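Local coordinates for protein octaprenyl Pyrophosphate Synthase (Helicobacter pylori, PDB 3TC1) that probably catalyses the stepwise addition of isopentenyl diphosphate to an allylic diphosphate, giving a C40 octaprenyl chain with magnesium as cofactor, at residues 114-119 with 125-130; 120-125 with 174-179; 157-162 with 196-201; 229-234 with 270-275. One frame throughout, in Å; residues are numbered along the deposited sequence.

Contact 1: 114-119 with 125-130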
# COMPACT_ATOMS: atom_id res chain seq x y z
N PHE B 114 0.62 11.73 -1.11
CA PHE B 114 1.25 12.93 -0.60
C PHE B 114 0.98 14.07 -1.57
O PHE B 114 0.58 15.16 -1.17
CB PHE B 114 2.75 12.73 -0.43
CG PHE B 114 3.48 13.97 0.03
CD1 PHE B 114 3.41 14.37 1.36
CD2 PHE B 114 4.18 14.75 -0.88
CE1 PHE B 114 4.04 15.55 1.77
CE2 PHE B 114 4.81 15.93 -0.47
CZ PHE B 114 4.74 16.33 0.85
N GLU B 115 1.21 13.81 -2.86
CA GLU B 115 0.98 14.81 -3.88
C GLU B 115 -0.51 15.08 -4.04
O GLU B 115 -0.93 16.21 -4.31
CB GLU B 115 1.59 14.34 -5.21
CG GLU B 115 3.10 14.15 -5.19
CD GLU B 115 3.85 15.40 -4.75
OE1 GLU B 115 3.35 16.52 -4.99
OE2 GLU B 115 4.96 15.27 -4.18
N LEU B 116 -1.32 14.03 -3.87
CA LEU B 116 -2.77 14.13 -4.00
C LEU B 116 -3.40 15.16 -3.05
O LEU B 116 -4.36 15.85 -3.41
CB LEU B 116 -3.41 12.76 -3.77
CG LEU B 116 -4.94 12.65 -3.87
CD1 LEU B 116 -5.41 13.10 -5.25
CD2 LEU B 116 -5.36 11.21 -3.61
N SER B 117 -2.85 15.27 -1.85
CA SER B 117 -3.36 16.21 -0.85
C SER B 117 -3.34 17.67 -1.33
O SER B 117 -3.96 18.53 -0.71
CB SER B 117 -2.55 16.08 0.43
OG SER B 117 -1.20 16.45 0.21
N LYS B 118 -2.63 17.94 -2.41
CA LYS B 118 -2.54 19.29 -2.94
C LYS B 118 -3.62 19.54 -3.99
O LYS B 118 -3.74 20.65 -4.52
CB LYS B 118 -1.16 19.51 -3.57
CG LYS B 118 0.01 19.19 -2.64
CD LYS B 118 1.33 19.22 -3.38
CE LYS B 118 2.49 18.87 -2.47
NZ LYS B 118 3.78 18.75 -3.21
N MET B 119 -4.40 18.51 -4.28
CA MET B 119 -5.46 18.59 -5.27
C MET B 119 -6.80 19.07 -4.70
O MET B 119 -7.71 19.42 -5.45
CB MET B 119 -5.68 17.22 -5.92
CG MET B 119 -4.54 16.74 -6.82
SD MET B 119 -4.46 17.69 -8.36
CE MET B 119 -2.74 17.48 -8.77
N GLN B 125 -10.57 12.77 -2.11
CA GLN B 125 -11.51 11.75 -1.64
C GLN B 125 -11.95 10.80 -2.75
O GLN B 125 -12.10 9.61 -2.51
CB GLN B 125 -12.74 12.40 -1.00
CG GLN B 125 -12.44 13.09 0.31
CD GLN B 125 -13.69 13.45 1.09
OE1 GLN B 125 -13.62 14.07 2.14
NE2 GLN B 125 -14.84 13.04 0.57
N ALA B 126 -12.16 11.33 -3.95
CA ALA B 126 -12.58 10.49 -5.06
C ALA B 126 -11.51 9.44 -5.36
O ALA B 126 -11.82 8.25 -5.50
CB ALA B 126 -12.84 11.34 -6.30
N LEU B 127 -10.26 9.86 -5.46
CA LEU B 127 -9.20 8.90 -5.75
C LEU B 127 -8.84 8.00 -4.58
O LEU B 127 -8.61 6.81 -4.77
CB LEU B 127 -7.95 9.62 -6.27
CG LEU B 127 -8.05 10.19 -7.68
CD1 LEU B 127 -6.71 10.78 -8.07
CD2 LEU B 127 -8.44 9.10 -8.67
N SER B 128 -8.78 8.54 -3.36
CA SER B 128 -8.43 7.68 -2.23
C SER B 128 -9.53 6.64 -2.01
O SER B 128 -9.26 5.51 -1.62
CB SER B 128 -8.17 8.50 -0.94
OG SER B 128 -9.33 9.17 -0.47
N ASN B 129 -10.77 7.01 -2.31
CA ASN B 129 -11.87 6.07 -2.16
C ASN B 129 -11.76 4.98 -3.24
O ASN B 129 -12.13 3.83 -3.01
CB ASN B 129 -13.22 6.77 -2.30
CG ASN B 129 -14.39 5.81 -2.21
OD1 ASN B 129 -14.63 5.19 -1.17
ND2 ASN B 129 -15.11 5.66 -3.32
N ALA B 130 -11.24 5.36 -4.40
CA ALA B 130 -11.07 4.42 -5.50
C ALA B 130 -10.00 3.40 -5.13
O ALA B 130 -10.09 2.23 -5.49
CB ALA B 130 -10.69 5.16 -6.79
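Leu116 and Leu127 meet obliquely through their branch ends, with CD1 of Leu116 3.9 Å from CD1 of Leu127. The second methyl of Leu116 lies lower on its partner: CD2 is 4.0 Å from Leu127 CB. It also comes within 4.3 Å of Ser128 N, so one branch meets a methyl while the other rests against the root of the side chain and the backbone. With CG opposite the backbone N (chi1 -180°), the isobutyl group of Leu116 extends toward residues 125-130. Leu127 swings the other way, its CG beside its own N, and turns CD1 to meet it. Helix 53-80 covers both leucines, Leu116 touching Ile65 and Leu127 touching Leu62 and Val66, and Leu127 also meets Ser170 and Ser173 of helix 152-177.

Polar bonds shape the chain leaving Leu116. Met119 N reaches Leu116 O at 2.8 Å, closing a type I turn, and Ser117 OG donates to Phe114 O at 2.6 Å. Lys118 NZ bonds Glu115 OE1 at 2.9 Å from its syn side, 28° out of the carboxylate plane. The other oxygen, OE2, pairs with Lys111 and lies in plane at the edge of the Phe114 ring.

Ser128 OG, held by Ala124 O, also bonds Ser117 OG of the second subunit, where Phe114 packs on it as well. The arrangement is that of a short interhelical turn joining helices 92-116 and 121-144 at the dimer interface, as in the all-helical fold of trans-prenyl diphosphate synthases.

Contact 2: 120-125 with 174-179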
# COMPACT_ATOMS: atom_id res chain seq x y z
N GLY B 120 -6.91 19.10 -3.38
CA GLY B 120 -8.17 19.52 -2.79
C GLY B 120 -8.94 18.30 -2.33
O GLY B 120 -8.75 17.20 -2.84
N GLU B 121 -9.83 18.50 -1.36
CA GLU B 121 -10.60 17.41 -0.78
C GLU B 121 -11.48 16.59 -1.72
O GLU B 121 -11.56 15.37 -1.59
CB GLU B 121 -11.46 17.95 0.36
CG GLU B 121 -12.25 16.88 1.09
CD GLU B 121 -13.06 17.45 2.23
OE1 GLU B 121 -13.89 18.35 1.98
OE2 GLU B 121 -12.88 16.99 3.37
N LEU B 122 -12.16 17.25 -2.65
CA LEU B 122 -13.04 16.55 -3.58
C LEU B 122 -12.30 15.51 -4.40
O LEU B 122 -12.73 14.36 -4.51
CB LEU B 122 -13.74 17.52 -4.53
CG LEU B 122 -15.04 18.16 -4.05
CD1 LEU B 122 -15.61 19.04 -5.16
CD2 LEU B 122 -16.03 17.07 -3.67
N ILE B 123 -11.18 15.93 -4.99
CA ILE B 123 -10.38 15.02 -5.80
C ILE B 123 -9.67 14.01 -4.91
O ILE B 123 -9.64 12.82 -5.22
CB ILE B 123 -9.35 15.83 -6.64
CG1 ILE B 123 -10.09 16.61 -7.73
CG2 ILE B 123 -8.31 14.89 -7.25
CD1 ILE B 123 -9.24 17.65 -8.44
N ALA B 124 -9.11 14.47 -3.79
CA ALA B 124 -8.41 13.58 -2.87
C ALA B 124 -9.32 12.45 -2.39
O ALA B 124 -8.88 11.31 -2.28
CB ALA B 124 -7.87 14.36 -1.68
N GLN B 125 -10.57 12.77 -2.11
CA GLN B 125 -11.51 11.75 -1.64
C GLN B 125 -11.95 10.80 -2.75
O GLN B 125 -12.10 9.61 -2.51
CB GLN B 125 -12.74 12.40 -1.00
CG GLN B 125 -12.44 13.09 0.31
CD GLN B 125 -13.69 13.45 1.09
OE1 GLN B 125 -13.62 14.07 2.14
NE2 GLN B 125 -14.84 13.04 0.57
N MET B 174 -10.49 14.57 -13.05
CA MET B 174 -9.96 15.52 -14.04
C MET B 174 -11.04 16.54 -14.39
O MET B 174 -10.76 17.73 -14.57
CB MET B 174 -9.49 14.79 -15.30
CG MET B 174 -8.86 15.71 -16.34
SD MET B 174 -7.38 16.58 -15.75
CE MET B 174 -6.15 15.36 -16.05
N ALA B 175 -12.28 16.07 -14.48
CA ALA B 175 -13.40 16.95 -14.79
C ALA B 175 -13.52 18.01 -13.70
O ALA B 175 -13.74 19.19 -13.99
CB ALA B 175 -14.69 16.14 -14.90
N ILE B 176 -13.39 17.58 -12.45
CA ILE B 176 -13.46 18.49 -11.30
C ILE B 176 -12.35 19.53 -11.42
O ILE B 176 -12.61 20.73 -11.31
CB ILE B 176 -13.28 17.72 -9.97
CG1 ILE B 176 -14.49 16.80 -9.72
CG2 ILE B 176 -13.10 18.70 -8.81
CD1 ILE B 176 -14.33 15.87 -8.52
N LEU B 177 -11.13 19.07 -11.63
CA LEU B 177 -9.97 19.94 -11.77
C LEU B 177 -10.15 20.96 -12.89
O LEU B 177 -9.81 22.13 -12.73
CB LEU B 177 -8.71 19.11 -12.05
CG LEU B 177 -7.40 19.89 -12.18
CD1 LEU B 177 -7.03 20.47 -10.82
CD2 LEU B 177 -6.29 18.97 -12.69
N LEU B 178 -10.69 20.51 -14.02
CA LEU B 178 -10.90 21.38 -15.17
C LEU B 178 -12.26 22.06 -15.19
O LEU B 178 -12.66 22.64 -16.20
CB LEU B 178 -10.71 20.57 -16.46
CG LEU B 178 -9.35 19.88 -16.55
CD1 LEU B 178 -9.23 19.16 -17.88
CD2 LEU B 178 -8.22 20.90 -16.39
N ASN B 179 -12.96 21.97 -14.07
CA ASN B 179 -14.28 22.58 -13.95
C ASN B 179 -15.27 22.16 -15.05
O ASN B 179 -15.92 22.99 -15.66
CB ASN B 179 -14.15 24.11 -13.91
CG ASN B 179 -15.42 24.79 -13.41
OD1 ASN B 179 -15.97 24.41 -12.39
ND2 ASN B 179 -15.87 25.80 -14.14
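This is helix-helix packing within the all-helical prenyl synthase fold: the start of helix 121-144 lies beside the end of helix 152-177, the two running in roughly opposite senses, with Ile123 set between Ile176 and Leu177. The two isoleucines pass alongside each other with their side chains pointed oppositely, which brings Ile123 CG1 to 3.8 Å from Ile176 CG2. The same CG1 is 4.1 Å from Ile176 CB. Placing CG2 of Ile176 opposite its backbone N (chi1 -68° for CG1) presents that methyl to Ile123. Farther out, Ile123 CD1 reaches past Ile176 to the neighbouring residue, 3.9 Å from Leu177 CB and nearly as close to its backbone N. On the more exposed side, Leu122 CB makes a looser contact with Ile176 CD1, at 4.4 Å.

Both helix ends are defined close to this packing. Gly120 occupies the N-cap with a positive phi of 102°, and its O accepts from Ala124 N at 2.9 Å in the first turn. On the other side a Schellman motif ends the helix, Asn179 N bonding Ile176 O at 3.0 Å and Lys180 N bonding Ala175 O.

Around the pair, Ile123 also leans on Leu62 of helix 53-80 and on Leu116 of helix 92-116. Met174 packs against helix 53-80, while Ile176 touches Ala182 at the start of helix 182-205.

Contact 3: 157-162 with 196-201. With MG (magnesium ion), chain D.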
# COMPACT_ATOMS: atom_id res chain seq x y z
N ARG B 157 -19.19 -7.34 -9.39
CA ARG B 157 -18.73 -6.54 -8.26
C ARG B 157 -17.21 -6.41 -8.31
O ARG B 157 -16.65 -5.34 -8.07
CB ARG B 157 -19.16 -7.19 -6.94
CG ARG B 157 -18.73 -6.40 -5.72
CD ARG B 157 -19.34 -6.95 -4.45
NE ARG B 157 -18.95 -6.16 -3.29
CZ ARG B 157 -19.43 -6.34 -2.06
NH1 ARG B 157 -20.33 -7.29 -1.83
NH2 ARG B 157 -19.01 -5.56 -1.07
N ILE B 158 -16.54 -7.51 -8.64
CA ILE B 158 -15.08 -7.50 -8.73
C ILE B 158 -14.61 -6.59 -9.86
O ILE B 158 -13.69 -5.80 -9.68
CB ILE B 158 -14.52 -8.93 -8.96
CG1 ILE B 158 -14.80 -9.79 -7.72
CG2 ILE B 158 -13.03 -8.86 -9.28
CD1 ILE B 158 -14.42 -11.26 -7.88
N LEU B 159 -15.24 -6.71 -11.03
CA LEU B 159 -14.86 -5.88 -12.17
C LEU B 159 -15.00 -4.40 -11.84
O LEU B 159 -14.14 -3.59 -12.18
CB LEU B 159 -15.72 -6.21 -13.40
CG LEU B 159 -14.96 -6.94 -14.51
CD1 LEU B 159 -14.54 -8.30 -13.98
CD2 LEU B 159 -15.82 -7.10 -15.76
N GLU B 160 -16.11 -4.05 -11.19
CA GLU B 160 -16.37 -2.67 -10.81
C GLU B 160 -15.35 -2.17 -9.79
O GLU B 160 -14.82 -1.06 -9.92
CB GLU B 160 -17.79 -2.56 -10.23
CG GLU B 160 -18.90 -2.80 -11.24
CD GLU B 160 -20.21 -3.21 -10.58
OE1 GLU B 160 -20.37 -2.93 -9.38
OE2 GLU B 160 -21.07 -3.81 -11.26
N ASP B 161 -15.08 -2.98 -8.77
CA ASP B 161 -14.12 -2.59 -7.74
C ASP B 161 -12.67 -2.56 -8.20
O ASP B 161 -11.95 -1.61 -7.91
CB ASP B 161 -14.23 -3.53 -6.53
CG ASP B 161 -15.43 -3.22 -5.66
OD1 ASP B 161 -15.99 -2.11 -5.80
OD2 ASP B 161 -15.80 -4.06 -4.81
N LYS B 162 -12.24 -3.59 -8.92
CA LYS B 162 -10.85 -3.66 -9.38
C LYS B 162 -10.50 -2.84 -10.61
O LYS B 162 -9.34 -2.46 -10.78
CB LYS B 162 -10.44 -5.11 -9.65
CG LYS B 162 -10.21 -5.94 -8.41
CD LYS B 162 -9.48 -7.23 -8.76
CE LYS B 162 -8.10 -6.94 -9.35
NZ LYS B 162 -7.40 -8.19 -9.76
N PHE B 196 -13.92 -2.09 -21.00
CA PHE B 196 -12.49 -2.35 -21.05
C PHE B 196 -12.09 -3.67 -20.40
O PHE B 196 -11.33 -4.44 -20.98
CB PHE B 196 -11.72 -1.21 -20.37
CG PHE B 196 -10.25 -1.47 -20.27
CD1 PHE B 196 -9.42 -1.34 -21.38
CD2 PHE B 196 -9.68 -1.88 -19.06
CE1 PHE B 196 -8.06 -1.63 -21.30
CE2 PHE B 196 -8.32 -2.17 -18.97
CZ PHE B 196 -7.51 -2.04 -20.10
N GLN B 197 -12.60 -3.94 -19.21
CA GLN B 197 -12.24 -5.18 -18.52
C GLN B 197 -12.90 -6.41 -19.13
O GLN B 197 -12.35 -7.51 -19.07
CB GLN B 197 -12.59 -5.09 -17.03
CG GLN B 197 -12.01 -6.24 -16.20
CD GLN B 197 -10.50 -6.37 -16.36
OE1 GLN B 197 -9.76 -5.42 -16.10
NE2 GLN B 197 -10.05 -7.54 -16.78
N ILE B 198 -14.09 -6.24 -19.70
CA ILE B 198 -14.76 -7.38 -20.33
C ILE B 198 -13.94 -7.79 -21.56
O ILE B 198 -13.69 -8.98 -21.78
CB ILE B 198 -16.21 -7.01 -20.74
CG1 ILE B 198 -17.06 -6.82 -19.49
CG2 ILE B 198 -16.82 -8.13 -21.59
CD1 ILE B 198 -18.44 -6.22 -19.76
N ILE B 199 -13.51 -6.80 -22.34
CA ILE B 199 -12.70 -7.07 -23.53
C ILE B 199 -11.35 -7.66 -23.13
O ILE B 199 -10.79 -8.51 -23.83
CB ILE B 199 -12.46 -5.78 -24.36
CG1 ILE B 199 -13.78 -5.28 -24.96
CG2 ILE B 199 -11.42 -6.04 -25.45
CD1 ILE B 199 -14.48 -6.30 -25.85
N ASP B 200 -10.84 -7.22 -21.99
CA ASP B 200 -9.57 -7.74 -21.52
C ASP B 200 -9.74 -9.22 -21.16
O ASP B 200 -8.89 -10.04 -21.49
CB ASP B 200 -9.07 -6.98 -20.31
CG ASP B 200 -7.76 -7.51 -19.80
OD1 ASP B 200 -6.73 -7.28 -20.46
OD2 ASP B 200 -7.78 -8.18 -18.75
N ASP B 201 -10.83 -9.54 -20.48
CA ASP B 201 -11.09 -10.93 -20.12
C ASP B 201 -11.31 -11.74 -21.39
O ASP B 201 -10.94 -12.91 -21.48
CB ASP B 201 -12.33 -11.04 -19.22
CG ASP B 201 -12.08 -10.51 -17.81
OD1 ASP B 201 -10.92 -10.16 -17.50
OD2 ASP B 201 -13.05 -10.46 -17.02
MG MG D . -6.54 -10.01 -18.35
O HOH W 1 -6.64 -10.62 -20.76
O HOH W 2 -4.52 -9.08 -18.91
O HOH W 3 -8.45 -11.09 -17.81
O HOH W 4 -5.51 -12.01 -17.67
O HOH W 5 -6.72 -9.15 -16.00
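Leu159 packs against the methylenes of Gln197, beyond which the flat amide turns to two aspartates. Asp201 OD1 lies almost in the amide plane, 2° out, and accepts from Gln197 NE2 at 2.9 Å with an N-H...O angle of 147°. Seen from the acceptor the fit is different, because NE2 stands well above the Asp201 carboxylate plane. A weak second bond runs from NE2 to Asp200 OD2, and Gln197 OE1 is bonded to Thr163 OG1, so both amide ends are fixed.

Against this group Leu159 CG presses within 3.5 Å of Gln197 CG, a tight approach. The Leu159 side chain crosses that of Ile198 at about a right angle, with CD2 3.9 Å from Ile198 CG1, and its CD1 passes Asp201 OD2, which is bonded to Tyr155 OH.

Asp200 OD2 binds the magnesium ion at 2.2 Å, and five waters complete an octahedron. One of them, water 3, donates to Asp201 OD1 at 2.7 Å, so the second aspartate acts in the outer shell here. Asp200 and Asp201 open a DDxxD sequence two residues after the Phe196-Gln197 pair, the second aspartate-rich motif of trans-prenyl synthases.

The segments of helices 152-177 and 182-205 cross at 115°, with axes 10.8 Å apart. Helix 121-144 salt-bridges Asp161 through Arg133 and Arg136, while helix 268-286 covers Ile198 on another side.

Contact 4: 229-234 with 270-275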
# COMPACT_ATOMS: atom_id res chain seq x y z
N TYR B 229 -16.45 -17.75 -19.19
CA TYR B 229 -16.68 -18.99 -18.45
C TYR B 229 -18.05 -19.01 -17.79
O TYR B 229 -18.70 -20.05 -17.71
CB TYR B 229 -15.57 -19.19 -17.42
CG TYR B 229 -14.22 -19.46 -18.06
CD1 TYR B 229 -13.85 -20.75 -18.43
CD2 TYR B 229 -13.34 -18.41 -18.34
CE1 TYR B 229 -12.63 -21.00 -19.07
CE2 TYR B 229 -12.12 -18.65 -18.98
CZ TYR B 229 -11.78 -19.94 -19.34
OH TYR B 229 -10.57 -20.18 -19.96
N LEU B 230 -18.48 -17.85 -17.30
CA LEU B 230 -19.79 -17.73 -16.66
C LEU B 230 -20.90 -17.97 -17.69
O LEU B 230 -21.82 -18.74 -17.45
CB LEU B 230 -19.93 -16.34 -16.04
CG LEU B 230 -19.03 -16.13 -14.82
CD1 LEU B 230 -18.84 -14.64 -14.54
CD2 LEU B 230 -19.66 -16.85 -13.63
N LEU B 231 -20.79 -17.31 -18.84
CA LEU B 231 -21.80 -17.46 -19.89
C LEU B 231 -21.79 -18.89 -20.44
O LEU B 231 -22.85 -19.45 -20.74
CB LEU B 231 -21.53 -16.45 -21.02
CG LEU B 231 -21.69 -14.97 -20.64
CD1 LEU B 231 -21.35 -14.09 -21.83
CD2 LEU B 231 -23.12 -14.71 -20.17
N LEU B 232 -20.60 -19.47 -20.58
CA LEU B 232 -20.49 -20.85 -21.07
C LEU B 232 -21.16 -21.81 -20.10
O LEU B 232 -21.95 -22.66 -20.50
CB LEU B 232 -19.02 -21.25 -21.24
CG LEU B 232 -18.82 -22.71 -21.68
CD1 LEU B 232 -19.44 -22.92 -23.06
CD2 LEU B 232 -17.33 -23.05 -21.71
N TYR B 233 -20.83 -21.67 -18.82
CA TYR B 233 -21.37 -22.54 -17.77
C TYR B 233 -22.90 -22.59 -17.79
O TYR B 233 -23.49 -23.64 -17.53
CB TYR B 233 -20.90 -22.06 -16.40
CG TYR B 233 -21.39 -22.94 -15.27
CD1 TYR B 233 -20.79 -24.17 -15.02
CD2 TYR B 233 -22.47 -22.56 -14.48
CE1 TYR B 233 -21.25 -25.00 -14.01
CE2 TYR B 233 -22.95 -23.39 -13.47
CZ TYR B 233 -22.33 -24.60 -13.24
OH TYR B 233 -22.78 -25.42 -12.24
N GLU B 234 -23.53 -21.46 -18.05
CA GLU B 234 -24.99 -21.36 -18.10
C GLU B 234 -25.62 -22.12 -19.28
O GLU B 234 -26.82 -22.39 -19.27
CB GLU B 234 -25.40 -19.89 -18.17
CG GLU B 234 -25.28 -19.15 -16.85
CD GLU B 234 -25.18 -17.64 -17.02
OE1 GLU B 234 -25.83 -17.09 -17.93
OE2 GLU B 234 -24.45 -17.00 -16.22
N GLU B 270 -19.15 -14.09 -29.21
CA GLU B 270 -20.02 -13.00 -29.63
C GLU B 270 -20.90 -12.54 -28.47
O GLU B 270 -21.17 -11.35 -28.33
CB GLU B 270 -20.91 -13.44 -30.81
CG GLU B 270 -22.02 -12.44 -31.17
CD GLU B 270 -21.51 -11.17 -31.85
OE1 GLU B 270 -20.56 -10.54 -31.33
OE2 GLU B 270 -22.08 -10.80 -32.89
N GLU B 271 -21.34 -13.47 -27.63
CA GLU B 271 -22.19 -13.11 -26.50
C GLU B 271 -21.42 -12.21 -25.53
O GLU B 271 -21.98 -11.25 -24.99
CB GLU B 271 -22.69 -14.37 -25.78
CG GLU B 271 -23.64 -14.09 -24.62
CD GLU B 271 -24.23 -15.34 -23.99
OE1 GLU B 271 -23.58 -16.41 -24.05
OE2 GLU B 271 -25.34 -15.26 -23.43
N THR B 272 -20.15 -12.51 -25.31
CA THR B 272 -19.31 -11.73 -24.42
C THR B 272 -19.08 -10.35 -25.01
O THR B 272 -19.19 -9.32 -24.33
CB THR B 272 -17.93 -12.42 -24.19
OG1 THR B 272 -18.13 -13.70 -23.58
CG2 THR B 272 -17.04 -11.56 -23.29
N LEU B 273 -18.77 -10.32 -26.30
CA LEU B 273 -18.51 -9.08 -27.01
C LEU B 273 -19.71 -8.13 -26.94
O LEU B 273 -19.55 -6.93 -26.71
CB LEU B 273 -18.15 -9.37 -28.47
CG LEU B 273 -17.82 -8.18 -29.37
CD1 LEU B 273 -16.73 -7.33 -28.74
CD2 LEU B 273 -17.38 -8.70 -30.74
N LYS B 274 -20.91 -8.67 -27.13
CA LYS B 274 -22.12 -7.86 -27.08
C LYS B 274 -22.35 -7.26 -25.69
O LYS B 274 -22.87 -6.15 -25.57
CB LYS B 274 -23.34 -8.70 -27.48
CG LYS B 274 -23.36 -9.08 -28.95
CD LYS B 274 -24.65 -9.81 -29.31
CE LYS B 274 -24.69 -10.20 -30.78
NZ LYS B 274 -24.67 -9.00 -31.67
N THR B 275 -21.96 -7.98 -24.65
CA THR B 275 -22.14 -7.46 -23.30
C THR B 275 -21.28 -6.20 -23.15
O THR B 275 -21.71 -5.21 -22.55
CB THR B 275 -21.72 -8.51 -22.24
OG1 THR B 275 -22.44 -9.72 -22.48
CG2 THR B 275 -22.04 -8.01 -20.84
O HOH W 6 -24.72 -17.81 -22.04
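The closest approaches of Leu231 are made by one methyl: CD1 is 3.6 Å from Glu271 CG and 3.7 Å from Thr272 OG1. Leucine and glutamate arrive from opposite directions and overlap along their lengths, so that Glu271 OE1 ends 3.7 Å from Leu231 CB while OE2 lies beside CD2. An extended chain with CG opposite the backbone N (chi1 -177°) carries the carboxylate of Glu271 back over the leucine to its root. Thr272, crossed obliquely, offers only its hydroxyl oxygen, which is bonded to Ile268 O within its own helix.

Water 6 supplies the polar link between the helices. It donates to Leu231 O at 2.8 Å and to Glu271 OE1 at 2.7 Å, joining a backbone carbonyl to the carboxylate that lies over the same residue. Glu271 OE1 also pairs with Lys235, the residue after 229-234. Glu234 stands nearby with OE1 5.8 Å from Glu271 OE2, and its own salt bridge to Lys152 probably eases that like-charge approach.

Further out, the backbone below Glu271 is bound twice. Its O receives Thr275 OG1 at 3.0 Å and, from the opposite face of the carbonyl plane, Thr275 N at 3.3 Å.

In the fold the contact joins short helix 227-233 to helix 268-286. Helix 152-177 touches both segments, through Lys152 on Leu231 and Trp156 on Thr275; helix 182-205 supports Thr272 with Ile198 and Leu202, and helix 253-265 packs against Tyr229 and Leu232.

The four contacts trace the helical bundle from the dimer side across to its far side. Contacts 1 and 2, centres 9 Å apart, share helix 121-144 and Gln125, alternate along the chain, and touch where Leu116 packs on Ile123 and Ala124; both reach the second subunit. Helix 152-177 links contact 2 to contact 3, about 24 Å away between centres. Contact 4 follows contact 3 in the chain, about 14 Å away between centres, and meets it through Ile199 on Leu273. Contacts 1 and 4 lie on opposite sides of the chain's centre, while the centre of contact 3, which holds the magnesium ion, is about 7 Å from it.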